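Long-range contacts in uncharacterized protein (Bacteroides ovatus CL02T12C04, PDB 6PTM), which probably hydrolyses carrageenan as an exo-acting glycoside hydrolase of family GH42, releasing sugar units from chain ends: residues Y288-P294 with A389-K394; R264-S268 with E373-L378. All blocks are in the same frame, centred on the assembly; numbering follows the deposited sequence.

Contact 1 (Y288-P294 with A389-K394)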
# COMPACT_ATOMS: atom_id res chain seq x y z
N TYR A 288 -14.77 5.71 4.45
CA TYR A 288 -15.08 4.90 5.65
C TYR A 288 -14.18 3.66 5.63
O TYR A 288 -14.26 2.80 4.71
CB TYR A 288 -16.56 4.52 5.66
CG TYR A 288 -17.52 5.67 5.75
CD1 TYR A 288 -17.82 6.43 4.63
CD2 TYR A 288 -18.22 5.93 6.92
CE1 TYR A 288 -18.73 7.48 4.68
CE2 TYR A 288 -19.14 6.97 7.00
CZ TYR A 288 -19.39 7.74 5.87
OH TYR A 288 -20.30 8.75 5.88
N MET A 289 -13.33 3.57 6.64
CA MET A 289 -12.32 2.49 6.77
C MET A 289 -12.95 1.35 7.56
O MET A 289 -13.23 1.55 8.76
CB MET A 289 -11.10 3.07 7.48
CG MET A 289 -9.81 2.35 7.17
SD MET A 289 -9.69 0.81 8.03
CE MET A 289 -9.85 1.25 9.76
N LEU A 290 -13.25 0.22 6.91
CA LEU A 290 -14.23 -0.74 7.46
C LEU A 290 -13.57 -1.67 8.49
O LEU A 290 -14.31 -2.18 9.33
CB LEU A 290 -14.90 -1.57 6.36
CG LEU A 290 -15.69 -0.77 5.33
CD1 LEU A 290 -16.28 -1.68 4.27
CD2 LEU A 290 -16.77 0.07 5.99
N CYS A 291 -12.24 -1.85 8.46
CA CYS A 291 -11.53 -2.62 9.49
C CYS A 291 -10.02 -2.38 9.36
O CYS A 291 -9.49 -2.37 8.22
CB CYS A 291 -11.81 -4.12 9.36
SG CYS A 291 -11.29 -5.09 10.80
N ASN A 292 -9.36 -2.29 10.52
CA ASN A 292 -7.90 -2.32 10.74
C ASN A 292 -7.33 -3.75 10.58
O ASN A 292 -7.60 -4.58 11.46
CB ASN A 292 -7.64 -1.82 12.17
CG ASN A 292 -6.18 -1.64 12.48
OD1 ASN A 292 -5.62 -0.53 12.40
ND2 ASN A 292 -5.56 -2.73 12.84
N GLU A 293 -6.48 -3.99 9.58
CA GLU A 293 -5.69 -5.25 9.39
C GLU A 293 -6.57 -6.45 9.67
O GLU A 293 -6.26 -7.27 10.55
CB GLU A 293 -4.45 -5.29 10.28
CG GLU A 293 -3.44 -4.20 9.94
CD GLU A 293 -2.04 -4.47 10.47
OE1 GLU A 293 -1.93 -5.23 11.46
OE2 GLU A 293 -1.08 -3.92 9.90
N PRO A 294 -7.73 -6.57 9.00
CA PRO A 294 -8.57 -7.76 9.14
C PRO A 294 -7.85 -9.02 8.64
O PRO A 294 -7.03 -8.96 7.69
CB PRO A 294 -9.78 -7.42 8.25
CG PRO A 294 -9.16 -6.57 7.19
CD PRO A 294 -8.25 -5.64 7.98
N ALA A 389 -21.01 7.54 0.19
CA ALA A 389 -19.91 6.97 1.00
C ALA A 389 -18.91 6.26 0.09
O ALA A 389 -19.32 5.44 -0.73
CB ALA A 389 -20.45 6.02 2.05
N LYS A 390 -17.63 6.51 0.31
CA LYS A 390 -16.56 5.69 -0.30
C LYS A 390 -15.99 4.84 0.83
O LYS A 390 -15.74 5.38 1.91
CB LYS A 390 -15.57 6.61 -1.00
CG LYS A 390 -16.14 7.53 -2.07
CD LYS A 390 -15.03 7.77 -3.09
CE LYS A 390 -15.06 9.03 -3.93
NZ LYS A 390 -16.26 9.86 -3.76
N THR A 391 -15.84 3.54 0.59
CA THR A 391 -15.31 2.62 1.60
C THR A 391 -13.95 2.11 1.15
O THR A 391 -13.69 2.01 -0.07
CB THR A 391 -16.29 1.49 1.91
OG1 THR A 391 -16.42 0.63 0.77
CG2 THR A 391 -17.64 2.03 2.33
N HIS A 392 -13.19 1.70 2.14
CA HIS A 392 -11.93 0.95 1.98
C HIS A 392 -11.66 0.18 3.24
O HIS A 392 -12.33 0.38 4.26
CB HIS A 392 -10.79 1.91 1.61
CG HIS A 392 -10.68 3.09 2.50
ND1 HIS A 392 -9.75 3.16 3.53
CD2 HIS A 392 -11.35 4.26 2.50
CE1 HIS A 392 -9.87 4.32 4.14
NE2 HIS A 392 -10.85 5.04 3.51
N ILE A 393 -10.63 -0.64 3.16
CA ILE A 393 -10.21 -1.58 4.23
C ILE A 393 -8.70 -1.45 4.40
O ILE A 393 -7.97 -1.39 3.37
CB ILE A 393 -10.67 -3.00 3.83
CG1 ILE A 393 -12.17 -3.05 3.52
CG2 ILE A 393 -10.28 -4.03 4.87
CD1 ILE A 393 -12.56 -4.28 2.68
N LYS A 394 -8.22 -1.41 5.65
CA LYS A 394 -6.76 -1.35 5.91
C LYS A 394 -6.17 -2.76 5.74
O LYS A 394 -5.85 -3.44 6.73
CB LYS A 394 -6.46 -0.73 7.26
CG LYS A 394 -4.97 -0.60 7.56
CD LYS A 394 -4.66 -0.23 8.96
CE LYS A 394 -5.19 1.15 9.34
NZ LYS A 394 -4.77 1.54 10.71
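K394, Y288 and H392 carry much of this join between parallel barrel strands 288-292 and 391-394, whose directions differ by 30°. K394 NZ donates to N292 OD1 at 2.8 Å, tilted from the amide's carbonyl plane, and also forms a salt bridge with E470. With K394 CG anti to the backbone N (chi1 -178°), the lysine runs alongside N292, its CB 3.7 Å from M289 SD. Its backbone N reaches C291 O at 3.0 Å; a beta bulge shifts the register by one between M289-H392 and N292-K394. On the other sheet face, Y288 lays ring atom CE1 3.5 Å from A389 CB, its OH bonding to D386. Y288 N donates to K390 O at 2.7 Å. H392 has CG between the backbone N and the carbonyl carbon (chi1 50°), which turns its ring against strand 288-292: Y288 O and M289 CA lie above one ring face, offset toward its rim, H392 CE1 meets M289 CG at 3.6 Å, and H392 NE2 bonds to L286 O. An alanine here is likely to open a gap beside M289 and take from L286 O the bond to this ring nitrogen. Beyond the bulge, N292, E293 and P294 form the Asn-Glu-Pro sequence familiar from strand four of clan GH-A barrels. Ladder bonds thus give way to a lysine amine shared by amide and carboxylate, consistent with a polar pocket at the strand ends.

Contact 2 (R264-S268 with E373-L378)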
# COMPACT_ATOMS: atom_id res chain seq x y z
N ARG A 264 -24.40 -8.59 13.48
CA ARG A 264 -25.03 -7.80 12.39
C ARG A 264 -26.02 -6.75 12.97
O ARG A 264 -26.03 -5.59 12.46
CB ARG A 264 -25.65 -8.76 11.37
CG ARG A 264 -24.67 -9.83 10.91
CD ARG A 264 -24.33 -9.75 9.45
NE ARG A 264 -23.13 -10.51 9.07
CZ ARG A 264 -22.80 -10.79 7.81
NH1 ARG A 264 -23.62 -10.44 6.83
NH2 ARG A 264 -21.68 -11.44 7.53
N GLN A 265 -26.82 -7.11 13.98
CA GLN A 265 -27.72 -6.12 14.65
C GLN A 265 -26.86 -4.95 15.17
O GLN A 265 -27.20 -3.76 14.95
CB GLN A 265 -28.52 -6.78 15.78
CG GLN A 265 -29.30 -5.77 16.64
CD GLN A 265 -29.86 -6.43 17.88
OE1 GLN A 265 -30.41 -7.51 17.77
NE2 GLN A 265 -29.66 -5.84 19.06
N VAL A 266 -25.77 -5.27 15.85
CA VAL A 266 -24.97 -4.24 16.57
C VAL A 266 -24.32 -3.31 15.54
O VAL A 266 -24.40 -2.06 15.69
CB VAL A 266 -23.97 -4.86 17.57
CG1 VAL A 266 -22.98 -3.82 18.07
CG2 VAL A 266 -24.66 -5.53 18.75
N ASN A 267 -23.72 -3.88 14.50
CA ASN A 267 -23.08 -3.07 13.44
C ASN A 267 -24.14 -2.20 12.75
O ASN A 267 -23.86 -1.03 12.54
CB ASN A 267 -22.28 -3.95 12.47
CG ASN A 267 -20.95 -4.32 13.08
OD1 ASN A 267 -19.96 -3.62 12.92
ND2 ASN A 267 -20.94 -5.41 13.82
N SER A 268 -25.30 -2.77 12.39
CA SER A 268 -26.44 -2.03 11.77
C SER A 268 -26.85 -0.87 12.69
O SER A 268 -27.04 0.24 12.19
CB SER A 268 -27.59 -2.95 11.46
OG SER A 268 -27.24 -3.80 10.36
N GLU A 373 -18.24 -10.92 1.76
CA GLU A 373 -19.69 -10.66 2.03
C GLU A 373 -19.84 -9.76 3.28
O GLU A 373 -20.67 -8.81 3.28
CB GLU A 373 -20.45 -11.98 2.14
CG GLU A 373 -21.96 -11.79 2.33
CD GLU A 373 -22.41 -11.42 3.73
OE1 GLU A 373 -21.81 -11.91 4.72
OE2 GLU A 373 -23.39 -10.65 3.84
N TRP A 374 -19.02 -9.99 4.31
CA TRP A 374 -19.07 -9.21 5.55
C TRP A 374 -18.79 -7.74 5.23
O TRP A 374 -19.54 -6.86 5.68
CB TRP A 374 -18.09 -9.82 6.56
CG TRP A 374 -17.68 -8.90 7.67
CD1 TRP A 374 -16.44 -8.35 7.88
CD2 TRP A 374 -18.52 -8.44 8.73
NE1 TRP A 374 -16.45 -7.59 9.02
CE2 TRP A 374 -17.72 -7.60 9.54
CE3 TRP A 374 -19.86 -8.66 9.07
CZ2 TRP A 374 -18.22 -7.01 10.69
CZ3 TRP A 374 -20.34 -8.08 10.22
CH2 TRP A 374 -19.54 -7.25 11.00
N PHE A 375 -17.74 -7.48 4.46
CA PHE A 375 -17.34 -6.10 4.10
C PHE A 375 -18.38 -5.50 3.16
O PHE A 375 -18.59 -4.26 3.28
CB PHE A 375 -15.91 -6.08 3.56
CG PHE A 375 -14.89 -6.21 4.65
CD1 PHE A 375 -14.84 -5.28 5.67
CD2 PHE A 375 -14.03 -7.29 4.71
CE1 PHE A 375 -13.91 -5.40 6.69
CE2 PHE A 375 -13.12 -7.42 5.73
CZ PHE A 375 -13.08 -6.49 6.74
N SER A 376 -19.01 -6.30 2.30
CA SER A 376 -20.16 -5.86 1.49
C SER A 376 -21.32 -5.44 2.39
O SER A 376 -21.91 -4.37 2.12
CB SER A 376 -20.59 -6.90 0.46
OG SER A 376 -19.57 -7.05 -0.52
N PHE A 377 -21.66 -6.24 3.40
CA PHE A 377 -22.71 -5.90 4.41
C PHE A 377 -22.37 -4.55 5.06
O PHE A 377 -23.22 -3.66 5.04
CB PHE A 377 -22.87 -7.01 5.46
CG PHE A 377 -23.59 -6.59 6.72
CD1 PHE A 377 -24.97 -6.44 6.73
CD2 PHE A 377 -22.88 -6.34 7.88
CE1 PHE A 377 -25.63 -6.00 7.88
CE2 PHE A 377 -23.53 -5.91 9.03
CZ PHE A 377 -24.90 -5.73 9.02
N LEU A 378 -21.16 -4.35 5.58
CA LEU A 378 -20.83 -3.07 6.28
C LEU A 378 -21.00 -1.88 5.32
O LEU A 378 -21.63 -0.89 5.71
CB LEU A 378 -19.39 -3.12 6.82
CG LEU A 378 -19.17 -4.03 8.02
CD1 LEU A 378 -17.70 -4.01 8.44
CD2 LEU A 378 -20.09 -3.66 9.22
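R264 and E373 form the charged part of this contact between two helices running 36° apart. The guanidinium grips the carboxylate end-on: in this salt bridge R264 NH1 donates to E373 OE2 at 3.0 Å and R264 NH2 to E373 OE1 at 2.9 Å, with the two planes only 11° apart. Both carboxylate oxygens use their syn lone pairs, and R264 NE is anchored by I258 O, which should limit rotation of the group. The arginine also makes a CH-pi contact, R264 CD standing 3.9 Å over the centre of the F377 ring; F377 CG lies anti to the backbone N (chi1 163°), which places the ring against this methylene. Other packing is mostly at ring edges. W374 CE3 lies over one face of the guanidinium, 3.7 Å from R264 NH2. S268 OG, bonded to E381, lies 3.3 Å from F377 CZ, near the ring plane. N267 ND2, bonded to A263 O, meets the rim of W374 3.6 Å from CH2, its amide nearly perpendicular to the indole. The contact joins helices 261-278 and 358-385 on the outside of the barrel; from the latter, F375 packs against L290 and C291 of strand 288-292, and helix 411-417 touches F375 and S376.

Contacts 1 and 2 lie about 12 Å apart, centre to centre, as inner and outer layers of one side of the (beta/alpha)8 barrel. Their segments alternate along the chain: 264-268 in a helix, 288-294 in the next strand, 373-378 in a later helix, 389-394 in the strand after it. Each helix of contact 2 therefore precedes a strand of contact 1, and the parallel strands are neighbours just as the helices are. F375 joins the layers, its ring packing on I393, C291 and P294, with F375 O against L290 CD1. The two contacts thus join two successive helix-strand units of the barrel, strand to strand and helix to helix, near strand ends that probably border the active site.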